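Local coordinates for protein luciferase-like monooxygenase (Streptomyces bottropensis, PDB 4US5) that probably acts as a flavin-using monooxygenase of the bacterial luciferase family, inserting oxygen from molecular oxygen into an organic substrate, at residues Gln12-Glu17 with Val313-His317; Ala50-Asn54 with Asp254-Leu258. All coordinates share one frame; numbering follows the deposited sequence. Where two conformers were deposited one is given.

Contact 1: Gln12-Glu17 with Val313-His317. With NA (sodium ion), chain M; NA (sodium ion), chain R.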
ATOM      1  N   GLN B  12      11.281 -11.485   3.298  1.00 17.38           N
ATOM      2  CA  GLN B  12      10.400 -12.034   2.269  1.00 19.38           C
ATOM      3  C   GLN B  12       9.124 -12.667   2.855  1.00 20.47           C
ATOM      4  O   GLN B  12       8.218 -13.039   2.128  1.00 21.12           O
ATOM      5  CB  GLN B  12      11.182 -13.002   1.388  1.00 21.72           C
ATOM      6  CG  GLN B  12      11.377 -14.386   1.944  1.00 21.74           C
ATOM      7  CD  GLN B  12      12.408 -14.509   3.053  1.00 24.69           C
ATOM      8  OE1 GLN B  12      12.642 -13.587   3.844  1.00 27.83           O
ATOM      9  NE2 GLN B  12      12.936 -15.703   3.197  1.00 26.26           N
ATOM     10  N   ALA B  13       9.047 -12.699   4.186  1.00 18.21           N
ATOM     11  CA  ALA B  13       7.856 -13.200   4.897  1.00 18.30           C
ATOM     12  C   ALA B  13       7.516 -14.646   4.530  1.00 17.31           C
ATOM     13  O   ALA B  13       6.446 -14.937   3.997  1.00 17.90           O
ATOM     14  CB  ALA B  13       6.677 -12.288   4.689  1.00 17.98           C
ATOM     15  N   PRO B  14       8.429 -15.558   4.844  1.00 17.67           N
ATOM     16  CA  PRO B  14       8.147 -16.942   4.506  1.00 17.45           C
ATOM     17  C   PRO B  14       6.944 -17.476   5.278  1.00 16.79           C
ATOM     18  O   PRO B  14       6.662 -17.037   6.387  1.00 16.45           O
ATOM     19  CB  PRO B  14       9.445 -17.672   4.875  1.00 18.71           C
ATOM     20  CG  PRO B  14      10.241 -16.726   5.664  1.00 19.22           C
ATOM     21  CD  PRO B  14       9.702 -15.377   5.549  1.00 18.36           C
ATOM     22  N   VAL B  15       6.231 -18.401   4.658  1.00 17.50           N
ATOM     23  CA  VAL B  15       5.116 -19.083   5.312  1.00 16.52           C
ATOM     24  C   VAL B  15       5.622 -20.451   5.729  1.00 16.94           C
ATOM     25  O   VAL B  15       6.215 -21.197   4.915  1.00 18.57           O
ATOM     26  CB  VAL B  15       3.928 -19.228   4.368  1.00 17.65           C
ATOM     27  CG1 VAL B  15       2.726 -19.814   5.121  1.00 18.64           C
ATOM     28  CG2 VAL B  15       3.562 -17.854   3.765  1.00 18.96           C
ATOM     29  N   VAL B  16       5.423 -20.778   6.995  1.00 16.43           N
ATOM     30  CA  VAL B  16       6.107 -21.927   7.586  1.00 17.55           C
ATOM     31  C   VAL B  16       5.063 -23.014   7.981  1.00 18.75           C
ATOM     32  O   VAL B  16       3.909 -22.725   8.255  1.00 20.45           O
ATOM     33  CB  VAL B  16       6.936 -21.538   8.798  1.00 16.05           C
ATOM     34  CG1 VAL B  16       7.853 -20.347   8.444  1.00 16.91           C
ATOM     35  CG2 VAL B  16       6.076 -21.179   9.994  1.00 15.97           C
ATOM     36  N   GLU B  17       5.503 -24.256   7.920  1.00 20.65           N
ATOM     37  CA  GLU B  17       4.624 -25.395   8.191  1.00 20.49           C
ATOM     38  C   GLU B  17       3.955 -25.273   9.541  1.00 20.31           C
ATOM     39  O   GLU B  17       4.596 -25.013  10.558  1.00 20.76           O
ATOM     40  CB  GLU B  17       5.399 -26.719   8.138  1.00 23.37           C
ATOM     41  CG  GLU B  17       4.475 -27.945   8.250  1.00 26.88           C
ATOM     42  CD  GLU B  17       3.583 -28.061   7.027  1.00 34.65           C
ATOM     43  OE1 GLU B  17       4.116 -28.114   5.886  1.00 43.11           O
ATOM     44  OE2 GLU B  17       2.354 -28.049   7.183  1.00 40.40           O
ATOM     45  N   VAL B 313      18.800 -11.804   5.466  1.00 15.04           N
ATOM     46  CA  VAL B 313      17.638 -12.574   5.069  1.00 16.11           C
ATOM     47  C   VAL B 313      17.681 -13.851   5.915  1.00 16.24           C
ATOM     48  O   VAL B 313      18.767 -14.350   6.284  1.00 14.88           O
ATOM     49  CB  VAL B 313      17.733 -12.954   3.567  1.00 16.43           C
ATOM     50  CG1 VAL B 313      16.562 -13.777   3.111  1.00 17.55           C
ATOM     51  CG2 VAL B 313      17.865 -11.713   2.701  1.00 16.99           C
ATOM     52  N   SER B 314      16.506 -14.400   6.208  1.00 17.32           N
ATOM     53  CA  SER B 314      16.420 -15.656   6.919  1.00 17.17           C
ATOM     54  C   SER B 314      15.315 -16.570   6.361  1.00 16.90           C
ATOM     55  O   SER B 314      14.298 -16.101   5.828  1.00 17.19           O
ATOM     56  CB  SER B 314      16.247 -15.402   8.411  1.00 17.47           C
ATOM     57  OG  SER B 314      15.105 -14.576   8.663  1.00 19.00           O
HETATM   58  N   MSE B 315      15.544 -17.876   6.474  0.50 16.34           N
HETATM   59  CA  MSE B 315      14.569 -18.896   6.087  0.50 16.53           C
HETATM   60  C   MSE B 315      14.484 -19.846   7.257  0.50 17.33           C
HETATM   61  O   MSE B 315      14.943 -20.971   7.182  0.50 19.61           O
HETATM   62  CB  MSE B 315      15.038 -19.608   4.835  0.50 17.63           C
HETATM   63  CG  MSE B 315      14.698 -18.839   3.560  0.50 17.16           C
HETATM   64 SE   MSE B 315      16.031 -17.463   3.214  0.50 22.58          SE
HETATM   65  CE  MSE B 315      15.598 -17.037   1.348  0.50 20.03           C
ATOM     66  N   ILE B 316      13.888 -19.375   8.355  1.00 18.11           N
ATOM     67  CA  ILE B 316      13.875 -20.073   9.622  1.00 17.09           C
ATOM     68  C   ILE B 316      12.417 -20.408   9.961  1.00 18.09           C
ATOM     69  O   ILE B 316      11.527 -19.557   9.853  1.00 18.18           O
ATOM     70  CB  ILE B 316      14.531 -19.216  10.725  1.00 17.16           C
ATOM     71  CG1 ILE B 316      16.047 -19.096  10.464  1.00 16.48           C
ATOM     72  CG2 ILE B 316      14.282 -19.795  12.089  1.00 18.04           C
ATOM     73  CD1 ILE B 316      16.794 -18.130  11.373  1.00 17.18           C
ATOM     74  N   HIS B 317      12.180 -21.649  10.359  1.00 18.23           N
ATOM     75  CA  HIS B 317      10.815 -22.132  10.555  1.00 18.56           C
ATOM     76  C   HIS B 317      10.149 -21.455  11.761  1.00 18.15           C
ATOM     77  O   HIS B 317       8.988 -21.045  11.695  1.00 18.26           O
ATOM     78  CB  HIS B 317      10.805 -23.642  10.755  1.00 20.77           C
ATOM     79  CG  HIS B 317       9.459 -24.187  11.105  1.00 21.10           C
ATOM     80  ND1 HIS B 317       9.067 -24.403  12.402  1.00 23.39           N
ATOM     81  CD2 HIS B 317       8.393 -24.511  10.327  1.00 21.68           C
ATOM     82  CE1 HIS B 317       7.817 -24.837  12.418  1.00 23.33           C
ATOM     83  NE2 HIS B 317       7.390 -24.928  11.169  1.00 22.61           N
TER
HETATM   84 NA    NA M1336      12.829 -16.708   8.291  1.00 24.94          NA
HETATM   85 NA    NA R1341      14.160 -12.756   5.755  1.00 31.76          NA
HETATM   86  O   HOH W   1      10.388 -17.078   9.286  1.00 19.26           O
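Gln12 and Ser314 meet where the TIM barrel closes, just beyond the C-terminal ends of its first strand, 6-11, and its last, 309-313. These strands pair in parallel, and the loops leaving them continue almost the same way, 11° apart, with Gln12 joined to Ser314 at one end and Glu17 to His317 at the other. The carboxamide of Gln12 is used at both atoms: OE1 binds one sodium ion at 2.6 Å, which Val10 O also binds, while NE2 donates to Ser314 O at 3.0 Å. Ser314 O lies close to the amide plane, and NE2 approaches it tilted from the carbonyl plane. That same carbonyl oxygen ligates a second sodium ion at 2.9 Å. A water on this ion donates in turn to Ile316 O, 2.8 Å away. Ser314 OG is hydrogen-bonded to Arg322 and Tyr326.

At the far end, His317 NE2 donates to Glu17 O at 2.9 Å, in the carbonyl plane and on a lone pair. With CG anti to the backbone N (chi1 174°), the imidazole reaches across to Glu17; on the way its CD2 comes 3.6 Å from Val16 CB, while Val16 CG2 packs against His317 O. Were His317 replaced by an alanine, Glu17 O would probably lose this donor and a gap would open beside Val16. One amide atom of Gln12 is on a metal and the other on a carbonyl, which is likely to fix the rotation of its carboxamide, and the sodium on Ser314 O is likely to polarise the carbonyl that receives its N-H.

Contact 2: Ala50-Asn54 with Asp254-Leu258. With NA (sodium ion), chain Q.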
ATOM      1  N   ALA B  50       2.354 -15.364  -6.080  1.00 23.19           N
ATOM      2  CA  ALA B  50       1.847 -16.718  -6.365  1.00 24.45           C
ATOM      3  C   ALA B  50       2.744 -17.853  -5.835  1.00 26.43           C
ATOM      4  O   ALA B  50       2.872 -18.901  -6.450  1.00 27.26           O
ATOM      5  CB  ALA B  50       1.633 -16.849  -7.864  1.00 24.46           C
ATOM      6  N   GLU B  51       3.356 -17.640  -4.666  1.00 26.31           N
ATOM      7  CA  GLU B  51       4.170 -18.643  -3.993  1.00 27.68           C
ATOM      8  C   GLU B  51       3.518 -18.912  -2.637  1.00 29.01           C
ATOM      9  O   GLU B  51       3.318 -17.973  -1.847  1.00 27.09           O
ATOM     10  CB  GLU B  51       5.598 -18.147  -3.806  1.00 29.01           C
ATOM     11  CG  GLU B  51       6.396 -18.108  -5.101  1.00 31.44           C
ATOM     12  CD  GLU B  51       7.774 -17.504  -4.966  1.00 32.57           C
ATOM     13  OE1 GLU B  51       8.083 -16.842  -3.941  1.00 31.20           O
ATOM     14  OE2 GLU B  51       8.550 -17.614  -5.965  1.00 32.96           O
ATOM     15  N   ILE B  52       3.143 -20.167  -2.368  1.00 28.26           N
ATOM     16  CA  ILE B  52       2.506 -20.475  -1.097  1.00 25.59           C
ATOM     17  C   ILE B  52       3.470 -20.227   0.050  1.00 23.18           C
ATOM     18  O   ILE B  52       3.041 -20.066   1.192  1.00 19.73           O
ATOM     19  CB  ILE B  52       1.921 -21.927  -1.017  1.00 26.31           C
ATOM     20  CG1 ILE B  52       2.992 -23.006  -1.267  1.00 27.55           C
ATOM     21  CG2 ILE B  52       0.770 -22.081  -1.995  1.00 31.09           C
ATOM     22  CD1 ILE B  52       2.528 -24.400  -0.838  1.00 29.40           C
ATOM     23  N   PHE B  53       4.767 -20.211  -0.235  1.00 21.01           N
ATOM     24  CA  PHE B  53       5.741 -20.153   0.851  1.00 20.08           C
ATOM     25  C   PHE B  53       6.263 -18.725   1.103  1.00 20.14           C
ATOM     26  O   PHE B  53       7.097 -18.567   1.973  1.00 16.74           O
ATOM     27  CB  PHE B  53       6.940 -21.082   0.592  1.00 21.97           C
ATOM     28  CG  PHE B  53       7.535 -20.917  -0.787  1.00 22.96           C
ATOM     29  CD1 PHE B  53       8.516 -19.968  -1.019  1.00 24.83           C
ATOM     30  CD2 PHE B  53       7.113 -21.719  -1.833  1.00 22.63           C
ATOM     31  CE1 PHE B  53       9.063 -19.805  -2.304  1.00 27.15           C
ATOM     32  CE2 PHE B  53       7.655 -21.582  -3.092  1.00 26.03           C
ATOM     33  CZ  PHE B  53       8.623 -20.607  -3.337  1.00 25.42           C
ATOM     34  N   ASN B  54       5.749 -17.726   0.387  1.00 18.06           N
ATOM     35  CA  ASN B  54       6.071 -16.316   0.690  1.00 20.08           C
ATOM     36  C   ASN B  54       4.773 -15.521   0.747  1.00 20.05           C
ATOM     37  O   ASN B  54       3.949 -15.594  -0.178  1.00 19.45           O
ATOM     38  CB  ASN B  54       7.007 -15.756  -0.356  1.00 21.86           C
ATOM     39  CG  ASN B  54       8.426 -16.259  -0.212  1.00 23.96           C
ATOM     40  OD1 ASN B  54       8.983 -16.330   0.883  1.00 25.23           O
ATOM     41  ND2 ASN B  54       9.063 -16.538  -1.346  1.00 26.30           N
ATOM     42  N   ASP B 254       8.861 -30.622  -5.134  1.00 26.25           N
ATOM     43  CA  ASP B 254       8.028 -30.759  -3.957  1.00 25.45           C
ATOM     44  C   ASP B 254       7.958 -29.366  -3.334  1.00 26.67           C
ATOM     45  O   ASP B 254       8.877 -28.951  -2.609  1.00 26.47           O
ATOM     46  CB  ASP B 254       8.660 -31.779  -3.036  1.00 23.11           C
ATOM     47  CG  ASP B 254       7.921 -31.973  -1.736  1.00 23.47           C
ATOM     48  OD1 ASP B 254       6.839 -31.400  -1.547  1.00 24.74           O
ATOM     49  OD2 ASP B 254       8.459 -32.709  -0.886  1.00 23.41           O
ATOM     50  N   VAL B 255       6.855 -28.674  -3.597  1.00 26.51           N
ATOM     51  CA  VAL B 255       6.659 -27.279  -3.168  1.00 28.71           C
ATOM     52  C   VAL B 255       5.767 -27.212  -1.954  1.00 26.98           C
ATOM     53  O   VAL B 255       4.555 -27.380  -2.048  1.00 27.04           O
ATOM     54  CB  VAL B 255       6.039 -26.439  -4.319  1.00 27.75           C
ATOM     55  CG1 VAL B 255       5.883 -24.969  -3.905  1.00 33.30           C
ATOM     56  CG2 VAL B 255       6.915 -26.542  -5.563  1.00 29.86           C
ATOM     57  N   ARG B 256       6.368 -26.958  -0.801  1.00 26.78           N
ATOM     58  CA  ARG B 256       5.634 -26.879   0.446  1.00 26.47           C
ATOM     59  C   ARG B 256       6.161 -25.746   1.311  1.00 27.26           C
ATOM     60  O   ARG B 256       7.153 -25.110   0.983  1.00 24.48           O
ATOM     61  CB  ARG B 256       5.711 -28.209   1.200  1.00 26.40           C
ATOM     62  CG  ARG B 256       4.868 -29.293   0.540  1.00 27.16           C
ATOM     63  CD  ARG B 256       4.817 -30.541   1.424  1.00 25.89           C
ATOM     64  NE  ARG B 256       5.904 -31.476   1.219  1.00 25.58           N
ATOM     65  CZ  ARG B 256       6.258 -32.462   2.053  1.00 24.20           C
ATOM     66  NH1 ARG B 256       5.656 -32.670   3.222  1.00 23.50           N
ATOM     67  NH2 ARG B 256       7.255 -33.233   1.712  1.00 26.76           N
ATOM     68  N   LEU B 257       5.466 -25.496   2.408  1.00 24.71           N
ATOM     69  CA  LEU B 257       5.862 -24.505   3.360  1.00 22.91           C
ATOM     70  C   LEU B 257       7.198 -24.894   3.998  1.00 23.27           C
ATOM     71  O   LEU B 257       7.597 -26.062   3.959  1.00 20.17           O
ATOM     72  CB  LEU B 257       4.781 -24.345   4.426  1.00 24.02           C
ATOM     73  CG  LEU B 257       3.344 -24.056   3.939  1.00 25.36           C
ATOM     74  CD1 LEU B 257       2.451 -23.835   5.147  1.00 26.74           C
ATOM     75  CD2 LEU B 257       3.281 -22.865   2.997  1.00 26.61           C
ATOM     76  N   LEU B 258       7.903 -23.904   4.590  1.00 20.00           N
ATOM     77  CA  LEU B 258       9.160 -24.201   5.256  1.00 21.44           C
ATOM     78  C   LEU B 258       8.962 -25.284   6.334  1.00 20.72           C
ATOM     79  O   LEU B 258       8.104 -25.156   7.202  1.00 20.18           O
ATOM     80  CB  LEU B 258       9.778 -22.955   5.897  1.00 20.18           C
ATOM     81  CG  LEU B 258      10.441 -21.895   5.027  1.00 21.94           C
ATOM     82  CD1 LEU B 258      11.250 -20.939   5.932  1.00 21.36           C
ATOM     83  CD2 LEU B 258      11.332 -22.478   3.980  1.00 26.59           C
TER
HETATM   84 NA    NA Q1340       3.509 -15.172  -2.877  1.00 34.11          NA
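Ile52 and Phe53 pack against Val255 and Leu257 in a mainly apolar surface contact between two loops, one following strand 42-45 and the other following helix 233-251. Ile52 supplies the reach: CG1 sits between the backbone N and the carbonyl carbon (chi1 58°) and the chain then extends, carrying CD1 to 3.8 Å from Val255 O and 4.2 Å from Leu257 CD2. Leu257 answers with that same methyl, which rests 3.3 Å from Ile52 O, a packing contact against the backbone. The ring of Phe53 meets Val255 edge-on, CE2 lying 3.9 Å from Val255 CG1 with the methyl near the ring plane. Glu51 CB lies over one face of the ring, offset toward the rim, and Phe246 of helix 233-251 makes an edge-to-face pair with it.

The first loop contains a type I beta turn from Glu51 to Asn54, whose backbone bond from Asn54 N to Glu51 O is weak. A side-chain bond spans the same two residues: Asn54 ND2 donates to Glu51 OE1 at 2.8 Å, with the oxygen close to the amide plane. The turn's carbonyls also bind a sodium ion, Asn54 O at 2.8 Å and Glu51 O somewhat farther, together with His48 O and Ser159 OG of the second subunit, so this ion sits on the dimer interface.

On the facing loop, the CB of Arg256 points away from the turn, and its guanidinium forms a two-pronged salt bridge with Asp254. NE goes to OD1 and NH2 to OD2, each on a syn lone pair, the NH2 to OD2 distance being 2.9 Å, and the carboxylate lies at the edge of the guanidinium group.

In the fold
Contacts 1 and 2 have centres about 10 Å apart, and contact 2 is nested within the chain loop that contact 1 closes. Segment 12-17 lies against both halves of contact 2: Val15 N probably donates to Phe53 O at 2.8 Å, and Glu17 N to Leu258 O, also at 2.8 Å. Leu258 O further packs 3.2 Å from His317 CD2, so it touches both sides of contact 1. Toward the other end, Gln12 CG approaches Asn54 OD1 at 3.3 Å. Segments 12-17, 50-54 and 313-317 follow barrel strands at their C-terminal ends, the face that carries the active site in TIM-barrel enzymes, whereas 254-258 follows helix 233-251. Sodium ions are bound at both contacts.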